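Local coordinates for protein Asp/Glu-specific dipeptidyl-peptidase (Flavobacterium psychrophilum, PDB 5JXF) that removes dipeptides from the N-terminus of oligopeptides as a serine peptidase of family S46, with strict specificity for aspartate or glutamate at P1, at residues Gly590-Tyr595 and Val649-Thr654; Asp679-Gly684 and Arg697-Asp702; Glu204-Val209 and Asn249-Tyr254; Arg242-Lys247 and Asn258-Pro263. One frame throughout, in Å; residues are numbered along the deposited sequence.

Interaction 1: residues Gly590-Tyr595 and Val649-Thr654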
# COMPACT_ATOMS: atom_id res chain seq x y z
N GLY A 590 13.43 -24.76 -0.93
CA GLY A 590 13.64 -23.78 0.10
C GLY A 590 12.67 -24.05 1.22
O GLY A 590 12.42 -25.20 1.56
N LYS A 591 12.09 -22.98 1.77
CA LYS A 591 11.16 -23.14 2.87
C LYS A 591 10.09 -22.05 2.89
O LYS A 591 10.29 -20.96 2.36
CB LYS A 591 11.93 -23.16 4.19
CG LYS A 591 12.68 -21.87 4.45
CD LYS A 591 13.85 -22.06 5.39
CE LYS A 591 13.39 -22.36 6.80
NZ LYS A 591 14.51 -22.80 7.66
N VAL A 592 8.96 -22.38 3.49
CA VAL A 592 7.92 -21.42 3.76
C VAL A 592 8.50 -20.33 4.70
O VAL A 592 8.89 -20.61 5.83
CB VAL A 592 6.67 -22.10 4.39
CG1 VAL A 592 5.61 -21.08 4.69
CG2 VAL A 592 6.12 -23.20 3.46
N LYS A 593 8.57 -19.10 4.21
CA LYS A 593 9.25 -18.03 4.93
C LYS A 593 8.70 -16.67 4.52
O LYS A 593 8.66 -16.36 3.32
CB LYS A 593 10.76 -18.06 4.67
CG LYS A 593 11.59 -17.28 5.68
CD LYS A 593 11.22 -17.76 7.07
CE LYS A 593 12.33 -17.63 8.08
NZ LYS A 593 12.02 -18.53 9.23
N GLY A 594 8.32 -15.85 5.49
CA GLY A 594 7.93 -14.48 5.20
C GLY A 594 9.13 -13.62 4.85
O GLY A 594 10.23 -14.13 4.61
N TYR A 595 8.93 -12.29 4.84
CA TYR A 595 10.02 -11.34 4.62
C TYR A 595 9.65 -9.91 5.03
O TYR A 595 8.50 -9.63 5.36
CB TYR A 595 10.46 -11.35 3.16
CG TYR A 595 9.47 -10.69 2.21
CD1 TYR A 595 8.28 -11.31 1.87
CD2 TYR A 595 9.75 -9.46 1.63
CE1 TYR A 595 7.37 -10.71 0.98
CE2 TYR A 595 8.86 -8.86 0.75
CZ TYR A 595 7.68 -9.50 0.43
OH TYR A 595 6.80 -8.89 -0.44
N VAL A 649 -5.18 -19.62 2.13
CA VAL A 649 -5.43 -19.30 0.75
C VAL A 649 -4.13 -19.35 -0.06
O VAL A 649 -4.07 -20.02 -1.08
CB VAL A 649 -6.13 -17.94 0.61
CG1 VAL A 649 -6.18 -17.50 -0.82
CG2 VAL A 649 -7.54 -18.05 1.15
N CYS A 650 -3.10 -18.63 0.40
CA CYS A 650 -1.81 -18.60 -0.29
C CYS A 650 -0.68 -18.69 0.72
O CYS A 650 -0.90 -18.44 1.92
CB CYS A 650 -1.62 -17.32 -1.12
SG CYS A 650 -2.85 -17.00 -2.41
N PHE A 651 0.51 -19.03 0.24
CA PHE A 651 1.72 -18.90 1.04
C PHE A 651 2.94 -18.63 0.17
O PHE A 651 2.85 -18.65 -1.06
CB PHE A 651 1.94 -20.14 1.94
CG PHE A 651 2.24 -21.42 1.19
CD1 PHE A 651 1.22 -22.21 0.69
CD2 PHE A 651 3.55 -21.87 1.03
CE1 PHE A 651 1.50 -23.41 0.02
CE2 PHE A 651 3.83 -23.06 0.38
CZ PHE A 651 2.81 -23.83 -0.13
N ILE A 652 4.08 -18.35 0.80
CA ILE A 652 5.28 -17.95 0.08
C ILE A 652 6.50 -18.65 0.65
O ILE A 652 6.54 -18.98 1.83
CB ILE A 652 5.54 -16.41 0.14
CG1 ILE A 652 5.36 -15.87 1.57
CG2 ILE A 652 4.60 -15.68 -0.78
CD1 ILE A 652 5.83 -14.36 1.75
N GLY A 653 7.51 -18.86 -0.20
CA GLY A 653 8.75 -19.45 0.23
C GLY A 653 9.98 -18.92 -0.48
O GLY A 653 9.91 -18.07 -1.36
N THR A 654 11.14 -19.45 -0.08
CA THR A 654 12.40 -19.02 -0.64
C THR A 654 12.79 -19.80 -1.90
O THR A 654 13.97 -19.92 -2.21
CB THR A 654 13.51 -19.17 0.40
OG1 THR A 654 13.59 -20.53 0.83
CG2 THR A 654 13.21 -18.29 1.62
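Thr-654 lies alongside Lys-591, its OG1 4.0 Å from Lys-591 CG, and its methyl CG2 reaches Lys-593 CB. The contact is a single beta bridge, Val-592 with Gly-653, in the antiparallel sheet that holds strands 586-591 and 648-653 of this chymotrypsin-like S46 peptidase. Here the chain leaving strand 586-591 crosses the end of strand 648-653. Three bonds hold the crossing. Lys-591 N donates to Thr-654 OG1 at 3.0 Å. Thr-654 N donates to Lys-591 O at 3.0 Å. Lys-593 N donates to Ile-652 O at 3.1 Å, and Val-592 CA makes a CA-H...O contact with the same oxygen. OG1 sits between the backbone N and the carbonyl carbon of its own residue (chi1 58°), which turns it to the Lys-591 amide and leaves CG2 for Lys-593. A valine here would probably leave the Lys-591 amide without its side-chain acceptor. Val-592 and Phe-651 meet at about a right angle, with Val-592 CG2 3.8 Å from Phe-651 CD2. The polar end of Lys-593 forms a salt bridge with Asp-277, and Tyr-595 OH is hydrogen-bonded to Glu-683. Beyond Gly-594, Ile-652 CD1 meets the edge of the Tyr-595 ring in its plane, 3.9 Å from Tyr-595 CD1.

Interaction 2: residues Asp679-Gly684 and Arg697-Asp702. With ASP (aspartic acid), chain F; ARG (arginine), chain E.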
# COMPACT_ATOMS: atom_id res chain seq x y z
N ASP A 679 3.31 -16.96 -8.77
CA ASP A 679 3.84 -15.62 -8.90
C ASP A 679 5.10 -15.42 -8.10
O ASP A 679 5.57 -16.34 -7.43
CB ASP A 679 2.79 -14.58 -8.45
CG ASP A 679 2.82 -13.32 -9.30
OD1 ASP A 679 3.80 -13.12 -10.05
OD2 ASP A 679 1.86 -12.52 -9.22
N ARG A 680 5.63 -14.20 -8.14
CA ARG A 680 6.70 -13.75 -7.25
C ARG A 680 6.24 -12.48 -6.56
O ARG A 680 5.39 -11.77 -7.08
CB ARG A 680 7.99 -13.46 -8.00
CG ARG A 680 8.77 -14.69 -8.48
CD ARG A 680 9.86 -14.23 -9.39
NE ARG A 680 9.36 -14.13 -10.75
CZ ARG A 680 10.01 -13.54 -11.75
NH1 ARG A 680 11.17 -12.95 -11.50
NH2 ARG A 680 9.49 -13.52 -12.97
N VAL A 681 6.83 -12.18 -5.41
CA VAL A 681 6.46 -10.96 -4.69
C VAL A 681 7.13 -9.73 -5.32
O VAL A 681 8.16 -9.85 -6.01
CB VAL A 681 6.83 -11.04 -3.19
CG1 VAL A 681 6.28 -12.30 -2.59
CG2 VAL A 681 8.34 -10.98 -2.98
N TRP A 682 6.56 -8.55 -5.06
CA TRP A 682 6.99 -7.30 -5.71
C TRP A 682 8.49 -7.06 -5.61
O TRP A 682 9.14 -6.74 -6.60
CB TRP A 682 6.25 -6.11 -5.10
CG TRP A 682 6.52 -4.82 -5.80
CD1 TRP A 682 7.08 -3.69 -5.26
CD2 TRP A 682 6.26 -4.52 -7.18
NE1 TRP A 682 7.17 -2.71 -6.21
CE2 TRP A 682 6.68 -3.19 -7.40
CE3 TRP A 682 5.70 -5.24 -8.24
CZ2 TRP A 682 6.56 -2.56 -8.64
CZ3 TRP A 682 5.59 -4.62 -9.48
CH2 TRP A 682 6.01 -3.29 -9.67
N GLU A 683 9.02 -7.24 -4.42
CA GLU A 683 10.41 -6.98 -4.14
C GLU A 683 11.38 -7.87 -4.91
O GLU A 683 12.56 -7.54 -5.04
CB GLU A 683 10.67 -7.11 -2.64
CG GLU A 683 10.03 -5.97 -1.81
CD GLU A 683 8.51 -6.04 -1.73
OE1 GLU A 683 7.95 -7.16 -1.90
OE2 GLU A 683 7.89 -4.99 -1.51
N GLY A 684 10.90 -9.01 -5.41
CA GLY A 684 11.79 -9.93 -6.07
C GLY A 684 11.50 -10.05 -7.55
O GLY A 684 11.87 -11.05 -8.19
N ARG A 697 10.78 -14.12 -2.94
CA ARG A 697 9.89 -15.19 -2.53
C ARG A 697 9.01 -15.60 -3.68
O ARG A 697 8.66 -14.79 -4.53
CB ARG A 697 9.00 -14.76 -1.34
CG ARG A 697 9.72 -14.36 -0.08
CD ARG A 697 10.34 -15.55 0.66
NE ARG A 697 10.93 -15.17 1.94
CZ ARG A 697 12.17 -14.69 2.07
NH1 ARG A 697 12.95 -14.53 0.99
NH2 ARG A 697 12.63 -14.36 3.27
N ASN A 698 8.61 -16.87 -3.70
CA ASN A 698 7.62 -17.28 -4.69
C ASN A 698 6.27 -17.37 -4.01
O ASN A 698 6.20 -17.59 -2.80
CB ASN A 698 8.03 -18.61 -5.36
CG ASN A 698 7.84 -19.82 -4.45
OD1 ASN A 698 8.41 -19.90 -3.35
ND2 ASN A 698 7.03 -20.78 -4.90
N VAL A 699 5.20 -17.16 -4.78
CA VAL A 699 3.85 -17.22 -4.24
C VAL A 699 3.12 -18.45 -4.76
O VAL A 699 3.09 -18.71 -5.97
CB VAL A 699 3.05 -15.95 -4.60
CG1 VAL A 699 1.78 -15.82 -3.72
CG2 VAL A 699 3.95 -14.74 -4.41
N MET A 700 2.51 -19.19 -3.82
CA MET A 700 1.82 -20.46 -4.07
C MET A 700 0.39 -20.45 -3.59
O MET A 700 0.08 -19.92 -2.52
CB MET A 700 2.57 -21.61 -3.39
CG MET A 700 3.89 -22.00 -4.05
SD MET A 700 5.18 -22.54 -2.89
CE MET A 700 5.48 -21.00 -1.99
N VAL A 701 -0.51 -21.04 -4.37
CA VAL A 701 -1.85 -21.28 -3.84
C VAL A 701 -1.76 -22.47 -2.91
O VAL A 701 -1.19 -23.50 -3.28
CB VAL A 701 -2.91 -21.56 -4.93
CG1 VAL A 701 -4.31 -21.39 -4.33
CG2 VAL A 701 -2.74 -20.67 -6.15
N ASP A 702 -2.32 -22.34 -1.71
CA ASP A 702 -2.42 -23.45 -0.76
C ASP A 702 -3.36 -24.52 -1.33
O ASP A 702 -4.45 -24.18 -1.78
CB ASP A 702 -2.96 -22.90 0.59
CG ASP A 702 -2.76 -23.86 1.73
OD1 ASP A 702 -3.27 -25.00 1.64
OD2 ASP A 702 -2.08 -23.47 2.70
N ASP F . 3.62 -15.55 -13.23
CA ASP F . 4.83 -16.12 -13.83
C ASP F . 4.57 -17.17 -14.90
O ASP F . 5.24 -18.21 -14.93
CB ASP F . 5.74 -16.71 -12.74
CG ASP F . 6.66 -15.67 -12.11
OD1 ASP F . 6.91 -14.63 -12.75
OD2 ASP F . 7.14 -15.90 -10.98
N ARG E . 2.20 -12.53 -12.42
CA ARG E . 1.88 -13.87 -12.89
C ARG E . 3.08 -14.42 -13.67
O ARG E . 3.54 -13.80 -14.62
CB ARG E . 0.62 -13.85 -13.77
CG ARG E . -0.67 -13.44 -13.02
CD ARG E . -1.87 -13.35 -13.97
NE ARG E . -1.64 -12.38 -15.04
CZ ARG E . -1.98 -11.09 -14.98
NH1 ARG E . -2.59 -10.61 -13.89
NH2 ARG E . -1.73 -10.28 -16.00
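Arg-680 CB lies 3.8 Å from Arg-697 O, across an antiparallel pair of strands. Its CG then turns to the bound aspartic acid and comes 3.2 Å from OD2 of that ligand. CD stays near the same oxygen. The chain bends at chi3 (-87°), which brings the guanidinium edge-on to the ligand carboxylate. NE donates to ligand OD2 at 2.8 Å, and NH2 donates to ligand OD1 at 2.8 Å. CG of the bound aspartic acid lies in the guanidinium plane, at its edge. Asp-679 OD1 accepts from N of the bound arginine at 2.9 Å, and its OD2 forms a salt bridge with Arg-233. Behind the pocket, Val-699 N donates to Asp-679 O at 2.8 Å. The return bond, Asp-679 N to Val-699 O, is weak, as is Val-681 N to Arg-697 O. Val-681 CG1 packs on Val-699 CG2, 3.8 Å away. Asp-679 and Arg-680 point to different faces of the sheet, yet both serve the bound dipeptide. Opposite charges thus meet at two places on the dipeptide: a guanidinium with two donors for the acidic side chain, consistent with a P1 role of Arg-680, and an acid for the amino group of the bound arginine.

Interaction 3: residues Glu204-Val209 and Asn249-Tyr254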
# COMPACT_ATOMS: atom_id res chain seq x y z
N GLU A 204 7.60 -37.13 -24.46
CA GLU A 204 6.32 -37.56 -24.99
C GLU A 204 5.37 -36.36 -25.03
O GLU A 204 5.05 -35.77 -23.99
CB GLU A 204 5.71 -38.69 -24.14
CG GLU A 204 6.61 -39.91 -23.99
CD GLU A 204 5.88 -41.09 -23.36
OE1 GLU A 204 4.81 -40.87 -22.72
OE2 GLU A 204 6.37 -42.24 -23.50
N VAL A 205 4.92 -36.00 -26.22
CA VAL A 205 4.05 -34.85 -26.39
C VAL A 205 2.61 -35.26 -26.56
O VAL A 205 2.22 -35.77 -27.61
CB VAL A 205 4.47 -34.02 -27.60
CG1 VAL A 205 3.67 -32.71 -27.66
CG2 VAL A 205 5.96 -33.75 -27.53
N PHE A 206 1.80 -35.06 -25.53
CA PHE A 206 0.38 -35.37 -25.68
C PHE A 206 -0.34 -34.17 -26.32
O PHE A 206 0.02 -33.02 -26.07
CB PHE A 206 -0.23 -35.77 -24.33
CG PHE A 206 0.30 -37.09 -23.81
CD1 PHE A 206 1.56 -37.16 -23.23
CD2 PHE A 206 -0.44 -38.26 -23.96
CE1 PHE A 206 2.05 -38.36 -22.77
CE2 PHE A 206 0.06 -39.47 -23.53
CZ PHE A 206 1.31 -39.53 -22.94
N LYS A 207 -1.34 -34.44 -27.16
CA LYS A 207 -1.92 -33.40 -28.01
C LYS A 207 -3.44 -33.33 -27.88
O LYS A 207 -4.10 -32.56 -28.58
CB LYS A 207 -1.52 -33.64 -29.48
CG LYS A 207 -0.03 -33.35 -29.74
CD LYS A 207 0.40 -33.76 -31.16
CE LYS A 207 1.83 -34.35 -31.19
NZ LYS A 207 1.93 -35.76 -30.66
N ASP A 208 -3.98 -34.13 -26.98
CA ASP A 208 -5.41 -34.11 -26.70
C ASP A 208 -5.60 -33.82 -25.21
O ASP A 208 -5.80 -34.75 -24.42
CB ASP A 208 -6.07 -35.44 -27.12
CG ASP A 208 -7.56 -35.47 -26.85
OD1 ASP A 208 -8.13 -34.44 -26.41
OD2 ASP A 208 -8.19 -36.52 -27.10
N VAL A 209 -5.53 -32.54 -24.85
CA VAL A 209 -5.68 -32.06 -23.47
C VAL A 209 -6.95 -31.22 -23.31
O VAL A 209 -7.08 -30.15 -23.91
CB VAL A 209 -4.45 -31.26 -23.04
CG1 VAL A 209 -4.61 -30.68 -21.62
CG2 VAL A 209 -3.19 -32.13 -23.16
N ASN A 249 -1.98 -46.01 -24.42
CA ASN A 249 -1.52 -45.03 -23.44
C ASN A 249 -0.46 -44.09 -24.02
O ASN A 249 0.49 -43.70 -23.33
CB ASN A 249 -0.98 -45.72 -22.20
CG ASN A 249 -1.09 -44.85 -20.96
OD1 ASN A 249 -2.09 -44.16 -20.76
ND2 ASN A 249 -0.05 -44.86 -20.12
N HIS A 250 -0.62 -43.74 -25.29
CA HIS A 250 0.37 -42.98 -26.04
C HIS A 250 -0.26 -41.70 -26.57
O HIS A 250 -1.48 -41.63 -26.72
CB HIS A 250 0.91 -43.82 -27.22
CG HIS A 250 1.83 -44.92 -26.82
ND1 HIS A 250 2.13 -45.98 -27.65
CD2 HIS A 250 2.51 -45.14 -25.67
CE1 HIS A 250 2.96 -46.80 -27.03
NE2 HIS A 250 3.22 -46.31 -25.83
N PRO A 251 0.58 -40.70 -26.88
CA PRO A 251 0.09 -39.46 -27.49
C PRO A 251 -0.77 -39.69 -28.73
O PRO A 251 -0.47 -40.53 -29.57
CB PRO A 251 1.38 -38.73 -27.86
CG PRO A 251 2.36 -39.18 -26.86
CD PRO A 251 2.03 -40.64 -26.61
N ALA A 252 -1.85 -38.93 -28.81
CA ALA A 252 -2.75 -38.98 -29.93
C ALA A 252 -3.40 -37.61 -30.13
O ALA A 252 -3.75 -36.93 -29.16
CB ALA A 252 -3.81 -40.04 -29.72
N ALA A 253 -3.54 -37.21 -31.38
CA ALA A 253 -4.34 -36.05 -31.72
C ALA A 253 -5.75 -36.32 -31.21
O ALA A 253 -6.09 -37.46 -30.89
CB ALA A 253 -4.33 -35.79 -33.22
N TYR A 254 -6.56 -35.27 -31.11
CA TYR A 254 -7.89 -35.39 -30.53
C TYR A 254 -8.76 -36.44 -31.22
O TYR A 254 -8.77 -36.57 -32.45
CB TYR A 254 -8.60 -34.04 -30.58
CG TYR A 254 -10.06 -34.16 -30.33
CD1 TYR A 254 -10.54 -34.45 -29.06
CD2 TYR A 254 -10.98 -33.98 -31.36
CE1 TYR A 254 -11.90 -34.57 -28.83
CE2 TYR A 254 -12.34 -34.10 -31.13
CZ TYR A 254 -12.79 -34.39 -29.87
OH TYR A 254 -14.15 -34.50 -29.64
O HOH W 1 2.80 -43.58 -22.29
O HOH W 2 -2.79 -37.04 -26.59
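The two backbones run side by side at 44°, closest at Phe-206 and Pro-251, whose CA atoms are 4.5 Å apart. The meeting is between strand 197-214, where it is broken, and an irregular loop, and side chains and water carry it. Pro-251 sits over one face of the Phe-206 ring. Its CG lies 3.9 Å from the ring centroid and 4° off the normal, a clear CH-pi contact. Pro-251 CD comes 3.8 Å from Phe-206 CE2. Pro-251 CB also comes 3.1 Å from Val-205 O. That carbonyl also accepts a bond from Lys-207 NZ, because the lysine chain bends at chi3 and chi4 and folds back toward its own strand, NZ passing near Pro-251 CB. Farther along, Asp-208 CG is anti to its backbone N (chi1 180°), which carries the carboxylate to Tyr-254. Asp-208 OD1 approaches the edge of that ring, 3.6 Å from Tyr-254 CD1, with the two planes nearly perpendicular. Asp-208 OD2 is held by Asn-258 and by a salt bridge to Arg-210. Water 2 accepts from both Lys-207 N and Ala-252 N, at 3.0 Å and 3.1 Å. Water 1 donates to Asn-249 O and, weakly, to Glu-204 OE1. Glu-204 OE2 is bonded to Trp-184 and Gln-185. The loop 249-254 thus packs against strand 197-214 of the nine-stranded antiparallel sheet. Strands 138-146 and 239-245 flank that strand, and Phe-206 also meets Phe-140 of strand 138-146, Val-243 of strand 239-245 and Tyr-261, just after strand 259-260.

Interaction 4: residues Arg242-Lys247 and Asn258-Pro263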
# COMPACT_ATOMS: atom_id res chain seq x y z
N ARG A 242 -7.32 -32.45 -18.32
CA ARG A 242 -7.10 -33.89 -18.28
C ARG A 242 -6.38 -34.36 -19.54
O ARG A 242 -6.79 -34.02 -20.64
CB ARG A 242 -8.41 -34.67 -18.12
CG ARG A 242 -8.17 -36.18 -17.97
CD ARG A 242 -9.44 -36.99 -18.03
NE ARG A 242 -10.46 -36.44 -17.14
CZ ARG A 242 -10.48 -36.65 -15.83
NH1 ARG A 242 -9.53 -37.38 -15.26
NH2 ARG A 242 -11.44 -36.11 -15.09
N VAL A 243 -5.29 -35.09 -19.36
CA VAL A 243 -4.49 -35.53 -20.50
C VAL A 243 -5.16 -36.80 -21.06
O VAL A 243 -5.56 -37.68 -20.32
CB VAL A 243 -3.03 -35.83 -20.10
CG1 VAL A 243 -2.21 -36.30 -21.33
CG2 VAL A 243 -2.39 -34.61 -19.45
N TYR A 244 -5.32 -36.86 -22.37
CA TYR A 244 -5.93 -38.03 -23.01
C TYR A 244 -4.92 -38.73 -23.90
O TYR A 244 -4.01 -38.08 -24.43
CB TYR A 244 -7.16 -37.62 -23.83
CG TYR A 244 -8.41 -37.45 -23.00
CD1 TYR A 244 -8.60 -36.32 -22.20
CD2 TYR A 244 -9.40 -38.42 -23.03
CE1 TYR A 244 -9.75 -36.19 -21.45
CE2 TYR A 244 -10.54 -38.30 -22.28
CZ TYR A 244 -10.72 -37.19 -21.49
OH TYR A 244 -11.87 -37.10 -20.76
N ALA A 245 -5.08 -40.04 -24.08
CA ALA A 245 -4.14 -40.84 -24.87
C ALA A 245 -4.86 -41.89 -25.71
O ALA A 245 -6.04 -42.13 -25.48
CB ALA A 245 -3.12 -41.49 -23.96
N ASN A 246 -4.19 -42.52 -26.69
CA ASN A 246 -4.86 -43.59 -27.45
C ASN A 246 -4.86 -44.90 -26.67
O ASN A 246 -4.46 -44.94 -25.51
CB ASN A 246 -4.23 -43.80 -28.85
CG ASN A 246 -2.75 -44.13 -28.81
OD1 ASN A 246 -2.21 -44.58 -27.80
ND2 ASN A 246 -2.08 -43.94 -29.95
N LYS A 247 -5.30 -45.99 -27.31
CA LYS A 247 -5.49 -47.23 -26.56
C LYS A 247 -4.17 -47.86 -26.10
O LYS A 247 -4.18 -48.80 -25.31
CB LYS A 247 -6.32 -48.22 -27.39
CG LYS A 247 -7.83 -47.92 -27.28
CD LYS A 247 -8.72 -49.05 -27.78
N ASN A 258 -10.18 -41.43 -27.86
CA ASN A 258 -9.07 -41.35 -26.92
C ASN A 258 -9.57 -41.60 -25.52
O ASN A 258 -10.72 -41.31 -25.23
CB ASN A 258 -8.36 -40.01 -27.00
CG ASN A 258 -7.50 -39.88 -28.23
OD1 ASN A 258 -7.25 -40.87 -28.91
ND2 ASN A 258 -7.03 -38.66 -28.52
N VAL A 259 -8.73 -42.15 -24.65
CA VAL A 259 -9.10 -42.37 -23.25
C VAL A 259 -8.13 -41.66 -22.28
O VAL A 259 -7.03 -41.26 -22.68
CB VAL A 259 -9.16 -43.88 -22.92
CG1 VAL A 259 -10.09 -44.59 -23.91
CG2 VAL A 259 -7.76 -44.49 -22.95
N PRO A 260 -8.54 -41.48 -21.01
CA PRO A 260 -7.64 -40.86 -20.04
C PRO A 260 -6.26 -41.50 -19.99
O PRO A 260 -6.12 -42.72 -19.90
CB PRO A 260 -8.37 -41.07 -18.71
CG PRO A 260 -9.79 -41.00 -19.09
CD PRO A 260 -9.89 -41.63 -20.46
N TYR A 261 -5.25 -40.65 -20.04
CA TYR A 261 -3.88 -41.07 -19.93
C TYR A 261 -3.57 -41.57 -18.54
O TYR A 261 -3.91 -40.91 -17.54
CB TYR A 261 -2.97 -39.90 -20.25
CG TYR A 261 -1.53 -40.11 -19.88
CD1 TYR A 261 -0.74 -41.07 -20.55
CD2 TYR A 261 -0.92 -39.30 -18.91
CE1 TYR A 261 0.58 -41.25 -20.23
CE2 TYR A 261 0.39 -39.47 -18.58
CZ TYR A 261 1.15 -40.44 -19.24
OH TYR A 261 2.47 -40.59 -18.91
N ILE A 262 -2.93 -42.73 -18.46
CA ILE A 262 -2.53 -43.26 -17.17
C ILE A 262 -1.07 -42.94 -16.93
O ILE A 262 -0.18 -43.38 -17.68
CB ILE A 262 -2.80 -44.79 -17.08
CG1 ILE A 262 -4.28 -45.08 -17.33
CG2 ILE A 262 -2.30 -45.34 -15.72
CD1 ILE A 262 -4.60 -46.55 -17.56
N PRO A 263 -0.79 -42.12 -15.91
CA PRO A 263 0.60 -41.69 -15.72
C PRO A 263 1.48 -42.70 -15.00
O PRO A 263 0.98 -43.61 -14.34
CB PRO A 263 0.45 -40.42 -14.87
CG PRO A 263 -0.80 -40.67 -14.06
CD PRO A 263 -1.72 -41.46 -14.97
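Tyr-261 N donates to Val-243 O at 3.0 Å, the first of three backbone hydrogen bonds that join these segments. The other two close the hydrogen-bonded pair of Ala-245 and Val-259. Ala-245 N donates to Val-259 O at 2.7 Å, and Val-259 N donates to Ala-245 O at 2.8 Å. Tyr-244 faces Pro-260 as the non-hydrogen-bonded pair. Together they form a short antiparallel stretch that adds strand 259-260 to strand 239-245, the two being joined by a long loop. The apolar contacts lie in two groups. In one, Val-243 and Tyr-261 run side by side and point the same way, with Val-243 CG1 3.8 Å from Tyr-261 CB. Ala-245 CB meets the same Tyr-261 CB at 4.0 Å. In the other, Tyr-244 lies beside Pro-260, and its CE2 approaches Pro-260 CD at 3.9 Å. Tyr-244 CG is anti to the carbonyl carbon (chi1 -82°), which lays the ring along the second backbone and brings the edge of the ring to Asn-258 O. Tyr-244 OH is hydrogen-bonded to Glu-130. An alanine here is likely to open a gap beside Pro-260 and cost Glu-130 OE1 this hydroxyl. The polar ends find partners outside the two segments. Arg-242 forms salt bridges with Glu-722 and Glu-130, and Asn-258 ND2, besides Asp-208, bonds Ala-253 O. Main-chain bonds thus set the register, apolar groups fill the sides, and the charged or amide ends tie the pair to its surroundings.

Interactions 1 and 2 lie in one antiparallel sheet, where strands 648-653 and 698-702 are neighbours. Their centres are 8 Å apart. Arg-697 NH2 to Gly-594 O (2.8 Å) is a probable hydrogen bond between them. Interaction 2 holds both ligands; the Ile-652 side chain of interaction 1 is about 11 Å from the bound aspartic acid. The Asp-679 side chain is about 6 Å from those of His-101 and Asp-237, which by similarity belong to the charge relay system. Away from the annotated sites, interactions 3 and 4 pair in the other large sheet, with centres 7 Å apart. The nearest atoms of interactions 2 and 4 are about 18 Å apart.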